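Local coordinates for protein ribonuclease VapC (Haemophilus influenzae, PDB 6NKL) that probably acts as the toxin of a toxin-antitoxin pair, a magnesium-dependent ribonuclease of the PIN-domain family that cleaves RNA, at residues N8-I11 and Y12-N16; N74-I77 and C78-Y81. All coordinates share one frame; numbering follows the deposited sequence.

Contact 1 of 2, residues N8-I11 and Y12-N16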
ATOM      1  N   ASN B   8      -3.964  -0.685  14.751  1.00 29.65           N
ATOM      2  CA  ASN B   8      -3.754  -0.480  16.189  1.00 31.46           C
ATOM      3  C   ASN B   8      -4.999  -0.804  17.002  1.00 32.06           C
ATOM      4  O   ASN B   8      -4.890  -1.373  18.089  1.00 35.83           O
ATOM      5  CB  ASN B   8      -3.331   0.961  16.495  1.00 34.98           C
ATOM      6  CG  ASN B   8      -1.927   1.278  16.019  1.00 35.70           C
ATOM      7  OD1 ASN B   8      -1.635   2.402  15.648  1.00 51.29           O
ATOM      8  ND2 ASN B   8      -1.059   0.287  16.017  1.00 40.97           N
ATOM      9  N   ILE B   9      -6.187  -0.439  16.511  1.00 32.61           N
ATOM     10  CA  ILE B   9      -7.398  -0.709  17.279  1.00 31.96           C
ATOM     11  C   ILE B   9      -7.690  -2.198  17.300  1.00 31.55           C
ATOM     12  O   ILE B   9      -8.224  -2.717  18.285  1.00 32.44           O
ATOM     13  CB  ILE B   9      -8.594   0.094  16.730  1.00 33.54           C
ATOM     14  CG1 ILE B   9      -9.760   0.068  17.706  1.00 37.20           C
ATOM     15  CG2 ILE B   9      -9.143  -0.503  15.478  1.00 34.06           C
ATOM     16  CD1 ILE B   9      -9.480   0.767  18.952  1.00 43.90           C
ATOM     17  N   ILE B  10      -7.354  -2.916  16.229  1.00 30.22           N
ATOM     18  CA  ILE B  10      -7.542  -4.365  16.227  1.00 31.80           C
ATOM     19  C   ILE B  10      -6.616  -5.044  17.235  1.00 28.15           C
ATOM     20  O   ILE B  10      -7.021  -5.975  17.936  1.00 35.61           O
ATOM     21  CB  ILE B  10      -7.322  -4.907  14.815  1.00 26.61           C
ATOM     22  CG1 ILE B  10      -8.433  -4.348  13.925  1.00 34.21           C
ATOM     23  CG2 ILE B  10      -7.251  -6.427  14.833  1.00 30.12           C
ATOM     24  CD1 ILE B  10      -8.432  -4.879  12.552  1.00 24.70           C
ATOM     25  N   ILE B  11      -5.353  -4.642  17.265  1.00 32.04           N
ATOM     26  CA  ILE B  11      -4.416  -5.138  18.269  1.00 35.39           C
ATOM     27  C   ILE B  11      -4.944  -4.841  19.666  1.00 31.07           C
ATOM     28  O   ILE B  11      -4.984  -5.713  20.541  1.00 38.75           O
ATOM     29  CB  ILE B  11      -3.041  -4.488  18.059  1.00 37.63           C
ATOM     30  CG1 ILE B  11      -2.363  -5.034  16.815  1.00 42.97           C
ATOM     31  CG2 ILE B  11      -2.160  -4.676  19.273  1.00 43.97           C
ATOM     32  CD1 ILE B  11      -1.340  -4.082  16.281  1.00 44.73           C
ATOM     33  N   TYR B  12      -5.346  -3.596  19.896  1.00 34.27           N
ATOM     34  CA  TYR B  12      -5.922  -3.229  21.184  1.00 39.58           C
ATOM     35  C   TYR B  12      -7.057  -4.162  21.566  1.00 36.51           C
ATOM     36  O   TYR B  12      -7.161  -4.596  22.716  1.00 42.98           O
ATOM     37  CB  TYR B  12      -6.433  -1.797  21.130  1.00 35.55           C
ATOM     38  CG  TYR B  12      -6.954  -1.292  22.453  1.00 39.74           C
ATOM     39  CD1 TYR B  12      -6.091  -0.773  23.408  1.00 36.90           C
ATOM     40  CD2 TYR B  12      -8.297  -1.327  22.746  1.00 41.33           C
ATOM     41  CE1 TYR B  12      -6.552  -0.295  24.590  1.00 41.21           C
ATOM     42  CE2 TYR B  12      -8.767  -0.846  23.932  1.00 43.25           C
ATOM     43  CZ  TYR B  12      -7.894  -0.334  24.856  1.00 43.26           C
ATOM     44  OH  TYR B  12      -8.369   0.150  26.054  1.00 45.41           O
ATOM     45  N   LEU B  13      -7.915  -4.489  20.613  1.00 33.93           N
ATOM     46  CA  LEU B  13      -9.089  -5.292  20.925  1.00 35.24           C
ATOM     47  C   LEU B  13      -8.734  -6.747  21.171  1.00 38.43           C
ATOM     48  O   LEU B  13      -9.501  -7.454  21.817  1.00 32.89           O
ATOM     49  CB  LEU B  13     -10.114  -5.170  19.792  1.00 31.21           C
ATOM     50  CG  LEU B  13     -10.840  -3.841  19.847  1.00 33.33           C
ATOM     51  CD1 LEU B  13     -11.634  -3.680  18.608  1.00 32.57           C
ATOM     52  CD2 LEU B  13     -11.717  -3.811  21.078  1.00 42.88           C
ATOM     53  N   MET B  14      -7.589  -7.206  20.676  1.00 42.63           N
ATOM     54  CA  MET B  14      -7.152  -8.551  21.008  1.00 38.45           C
ATOM     55  C   MET B  14      -6.671  -8.630  22.443  1.00 40.54           C
ATOM     56  O   MET B  14      -6.713  -9.707  23.035  1.00 37.84           O
ATOM     57  CB  MET B  14      -6.018  -8.993  20.088  1.00 39.94           C
ATOM     58  CG  MET B  14      -6.410  -9.106  18.649  1.00 40.19           C
ATOM     59  SD  MET B  14      -5.005  -9.386  17.555  1.00 42.09           S
ATOM     60  CE  MET B  14      -5.937  -9.470  16.001  1.00 41.05           C
ATOM     61  N   LYS B  15      -6.170  -7.515  22.990  1.00 42.15           N
ATOM     62  CA  LYS B  15      -5.614  -7.449  24.335  1.00 48.32           C
ATOM     63  C   LYS B  15      -6.592  -6.910  25.385  1.00 50.93           C
ATOM     64  O   LYS B  15      -6.263  -6.949  26.572  1.00 49.78           O
ATOM     65  CB  LYS B  15      -4.370  -6.533  24.387  1.00 47.85           C
ATOM     66  CG  LYS B  15      -3.295  -6.688  23.327  1.00 51.71           C
ATOM     67  CD  LYS B  15      -2.033  -5.869  23.707  1.00 52.10           C
ATOM     68  CE  LYS B  15      -1.222  -5.421  22.482  1.00 61.25           C
ATOM     69  NZ  LYS B  15       0.284  -5.463  22.606  1.00 79.86           N
ATOM     70  N   ASN B  16      -7.739  -6.354  24.987  1.00 45.06           N
ATOM     71  CA  ASN B  16      -8.653  -5.707  25.923  1.00 40.81           C
ATOM     72  C   ASN B  16     -10.104  -5.868  25.474  1.00 55.76           C
ATOM     73  O   ASN B  16     -10.401  -5.994  24.281  1.00 54.44           O
ATOM     74  CB  ASN B  16      -8.348  -4.214  26.073  1.00 44.78           C
ATOM     75  CG  ASN B  16      -6.888  -3.945  26.302  1.00 44.93           C
ATOM     76  OD1 ASN B  16      -6.312  -4.392  27.283  1.00 55.60           O
ATOM     77  ND2 ASN B  16      -6.268  -3.222  25.388  1.00 46.54           N
TER

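Contact 2 of 2, residues N74-I77 and C78-Y81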
ATOM      1  N   ASN B  74      -8.509   1.243  -5.174  1.00 38.29           N
ATOM      2  CA  ASN B  74      -8.643   1.665  -6.561  1.00 40.67           C
ATOM      3  C   ASN B  74      -7.875   2.967  -6.705  1.00 41.82           C
ATOM      4  O   ASN B  74      -7.129   3.375  -5.809  1.00 38.71           O
ATOM      5  CB  ASN B  74     -10.115   1.766  -6.978  1.00 50.38           C
ATOM      6  CG  ASN B  74     -10.867   2.802  -6.203  1.00 58.66           C
ATOM      7  OD1 ASN B  74     -10.419   3.234  -5.136  1.00 64.10           O
ATOM      8  ND2 ASN B  74     -12.031   3.214  -6.727  1.00 62.91           N
ATOM      9  N   GLU B  75      -8.047   3.618  -7.847  1.00 33.98           N
ATOM     10  CA  GLU B  75      -7.177   4.724  -8.201  1.00 36.33           C
ATOM     11  C   GLU B  75      -7.176   5.807  -7.139  1.00 34.27           C
ATOM     12  O   GLU B  75      -6.141   6.448  -6.918  1.00 27.57           O
ATOM     13  CB  GLU B  75      -7.609   5.303  -9.546  1.00 36.24           C
ATOM     14  CG  GLU B  75      -6.913   6.600  -9.850  1.00 50.70           C
ATOM     15  CD  GLU B  75      -7.182   7.120 -11.253  1.00 50.95           C
ATOM     16  OE1 GLU B  75      -8.369   7.260 -11.632  1.00 55.49           O
ATOM     17  OE2 GLU B  75      -6.193   7.424 -11.949  1.00 56.59           O
ATOM     18  N   GLN B  76      -8.307   6.023  -6.456  1.00 31.56           N
ATOM     19  CA  GLN B  76      -8.406   7.166  -5.544  1.00 36.25           C
ATOM     20  C   GLN B  76      -7.411   7.082  -4.398  1.00 28.35           C
ATOM     21  O   GLN B  76      -6.931   8.112  -3.936  1.00 31.22           O
ATOM     22  CB  GLN B  76      -9.823   7.300  -4.962  1.00 46.14           C
ATOM     23  CG  GLN B  76     -10.910   7.541  -6.013  1.00 52.25           C
ATOM     24  CD  GLN B  76     -10.710   8.829  -6.769  1.00 57.34           C
ATOM     25  OE1 GLN B  76     -10.529   9.890  -6.158  1.00 54.36           O
ATOM     26  NE2 GLN B  76     -10.709   8.746  -8.116  1.00 55.26           N
ATOM     27  N   ILE B  77      -7.086   5.879  -3.919  1.00 29.89           N
ATOM     28  CA  ILE B  77      -6.118   5.782  -2.824  1.00 29.43           C
ATOM     29  C   ILE B  77      -4.780   6.370  -3.259  1.00 31.11           C
ATOM     30  O   ILE B  77      -4.071   6.991  -2.465  1.00 31.32           O
ATOM     31  CB  ILE B  77      -5.970   4.321  -2.349  1.00 33.03           C
ATOM     32  CG1 ILE B  77      -5.229   4.266  -0.998  1.00 29.07           C
ATOM     33  CG2 ILE B  77      -5.194   3.518  -3.389  1.00 38.62           C
ATOM     34  CD1 ILE B  77      -5.206   2.889  -0.317  1.00 27.87           C
ATOM     35  N   CYS B  78      -4.420   6.182  -4.525  1.00 31.90           N
ATOM     36  CA  CYS B  78      -3.122   6.638  -5.032  1.00 35.06           C
ATOM     37  C   CYS B  78      -3.053   8.156  -5.132  1.00 32.65           C
ATOM     38  O   CYS B  78      -1.997   8.757  -4.885  1.00 29.74           O
ATOM     39  CB  CYS B  78      -2.843   6.017  -6.413  1.00 31.04           C
ATOM     40  SG  CYS B  78      -2.895   4.193  -6.399  1.00 37.46           S
ATOM     41  N   LEU B  79      -4.148   8.787  -5.553  1.00 28.83           N
ATOM     42  CA  LEU B  79      -4.212  10.246  -5.562  1.00 28.63           C
ATOM     43  C   LEU B  79      -3.999  10.803  -4.168  1.00 31.68           C
ATOM     44  O   LEU B  79      -3.203  11.732  -3.974  1.00 28.15           O
ATOM     45  CB  LEU B  79      -5.558  10.710  -6.145  1.00 33.85           C
ATOM     46  CG  LEU B  79      -5.866  10.086  -7.524  1.00 40.27           C
ATOM     47  CD1 LEU B  79      -7.232  10.450  -8.052  1.00 42.89           C
ATOM     48  CD2 LEU B  79      -4.775  10.475  -8.556  1.00 42.22           C
ATOM     49  N   HIS B  80      -4.692  10.232  -3.167  1.00 33.62           N
ATOM     50  CA  HIS B  80      -4.531  10.729  -1.801  1.00 30.77           C
ATOM     51  C   HIS B  80      -3.148  10.441  -1.264  1.00 24.73           C
ATOM     52  O   HIS B  80      -2.577  11.258  -0.533  1.00 29.20           O
ATOM     53  CB  HIS B  80      -5.571  10.116  -0.871  1.00 30.70           C
ATOM     54  CG  HIS B  80      -6.960  10.610  -1.114  1.00 34.07           C
ATOM     55  ND1 HIS B  80      -7.404  11.824  -0.639  1.00 36.70           N
ATOM     56  CD2 HIS B  80      -8.008  10.046  -1.763  1.00 27.71           C
ATOM     57  CE1 HIS B  80      -8.662  11.994  -0.999  1.00 38.75           C
ATOM     58  NE2 HIS B  80      -9.050  10.934  -1.686  1.00 37.51           N
ATOM     59  N   TYR B  81      -2.615   9.252  -1.542  1.00 27.53           N
ATOM     60  CA  TYR B  81      -1.280   8.941  -1.046  1.00 27.18           C
ATOM     61  C   TYR B  81      -0.242   9.890  -1.639  1.00 30.44           C
ATOM     62  O   TYR B  81       0.638  10.369  -0.926  1.00 29.78           O
ATOM     63  CB  TYR B  81      -0.926   7.497  -1.358  1.00 26.26           C
ATOM     64  CG  TYR B  81       0.407   7.053  -0.805  1.00 28.00           C
ATOM     65  CD1 TYR B  81       0.485   6.371   0.393  1.00 35.37           C
ATOM     66  CD2 TYR B  81       1.582   7.308  -1.479  1.00 33.36           C
ATOM     67  CE1 TYR B  81       1.702   5.958   0.895  1.00 31.74           C
ATOM     68  CE2 TYR B  81       2.800   6.880  -0.985  1.00 32.49           C
ATOM     69  CZ  TYR B  81       2.855   6.224   0.200  1.00 27.08           C
ATOM     70  OH  TYR B  81       4.078   5.787   0.685  1.00 28.93           O
TER

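Contact 1 of 2, residues N8-I11 and Y12-N16
Ile10 and Met14 lie one helical turn apart: the branch methyl CG2 of Ile10 meets the terminal methyl CE of Met14 at 3.5 Å, and the two side chains cross at a slant. The thioether chain reaches that far because it runs fully extended beyond CG (chi2 171°, chi3 179°), while CG2 of Ile10 stands opposite its own backbone N and leans toward the later turn. Ile11 and Lys15 repeat the four-residue spacing in another manner. They lie alongside each other and point the same way, so that CG2 of Ile11 presses on the aliphatic CE of Lys15 at 3.4 Å, tighter than usual for two carbons. Beyond that point the lysine chain bends at its last torsion. On another flank Leu13 sits over the preceding turn, its CG 3.2 Å from the carbonyl O of Ile9, and its CD1 approaches CG1 of Ile9 loosely at 4.3 Å. The end methyl of Ile9 also lies obliquely near the ring of Tyr12.

Four backbone bonds bind the turns. Tyr12 N to Asn8 O is short and nearly straight (2.9 Å, 168°); Lys15 N to Ile11 O is longer, 3.3 Å, and Met14 N adds a weak bond to the same oxygen as the helix approaches its end at Asn16. Outside the pair, Ile10 rests on Thr40 and Met14 on Leu44 of helix 38-49, Tyr12 meets the ring of His116, and a chain of another protein packs on Ile11, Leu13 and Met14. Ile9 N is hydrogen-bonded to OD1 of Asp6, a predicted magnesium ligand. The turns belong to the helix that follows the first strand of the PIN domain, beside its putative metal site.

Contact 2 of 2, residues N74-I77 and C78-Y81
Gln76 and Leu79 touch across the first turn of helix 75-89, the helix that packs beside helix 97-109 and against the second subunit in the PIN-domain alpha/beta fold. The glutamine chain folds back at chi2 (-62°), and this brings its amide group over a leucine methyl: Leu79 CD1 lies 3.8 Å from Gln76 OE1 and almost as near to NE2, so the contact is one of van der Waals type, with the side chains slanting across each other. Next to it, CG2 of Ile77 meets SG of Cys78 at 3.8 Å. That methyl occupies the crowded position between the backbone N and carbonyl carbon of its own residue.

The backbone supplies the frame. Glu75 O accepts Cys78 N at 3.0 Å from well above its carbonyl plane, a bond of the tight first turn, and also takes a weak one from Leu79 N. Four-residue helical bonding is regular from Gln76 O onward; Tyr81 N to Ile77 O, the next bond, is 2.8 Å.

Further out, neighbours cover different flanks. Helix 97-109 receives Ile77 on His105, His80 on Leu107 and the ring of Tyr81 stacked on Trp101, while the tyrosine hydroxyl is hydrogen-bonded to Asn97 of the same chain and to Asn98 of the second subunit. That subunit also packs Ile45 on Leu79 and Tyr41 on Cys78, and Tyr41 OH bonds the carboxylate of Glu75.

Gln76 O has two neighbours from His80: the backbone N makes a nearly straight hydrogen bond to it (169°), and the imidazole turns its edge to the same oxygen, bringing CD2 to 3.1 Å.

Both contacts are local and lie within single helices, on opposite sides of the chain's centre, with their own centres about 27 Å apart and no touch between them. Contact 1, nearer the middle of the chain, spans most of a short helix up to its C-terminal end; its side-chain meetings are chiefly hydrocarbon and methionine packing, close to the predicted metal site. Contact 2 begins a longer helix farther out, and mixes an amide, an imidazole edge and a thiol with its aliphatic groups. Each has buried and more exposed flanks, but 8-16 is overlaid by a chain of another protein, whereas 74-81 faces a second copy of VapC.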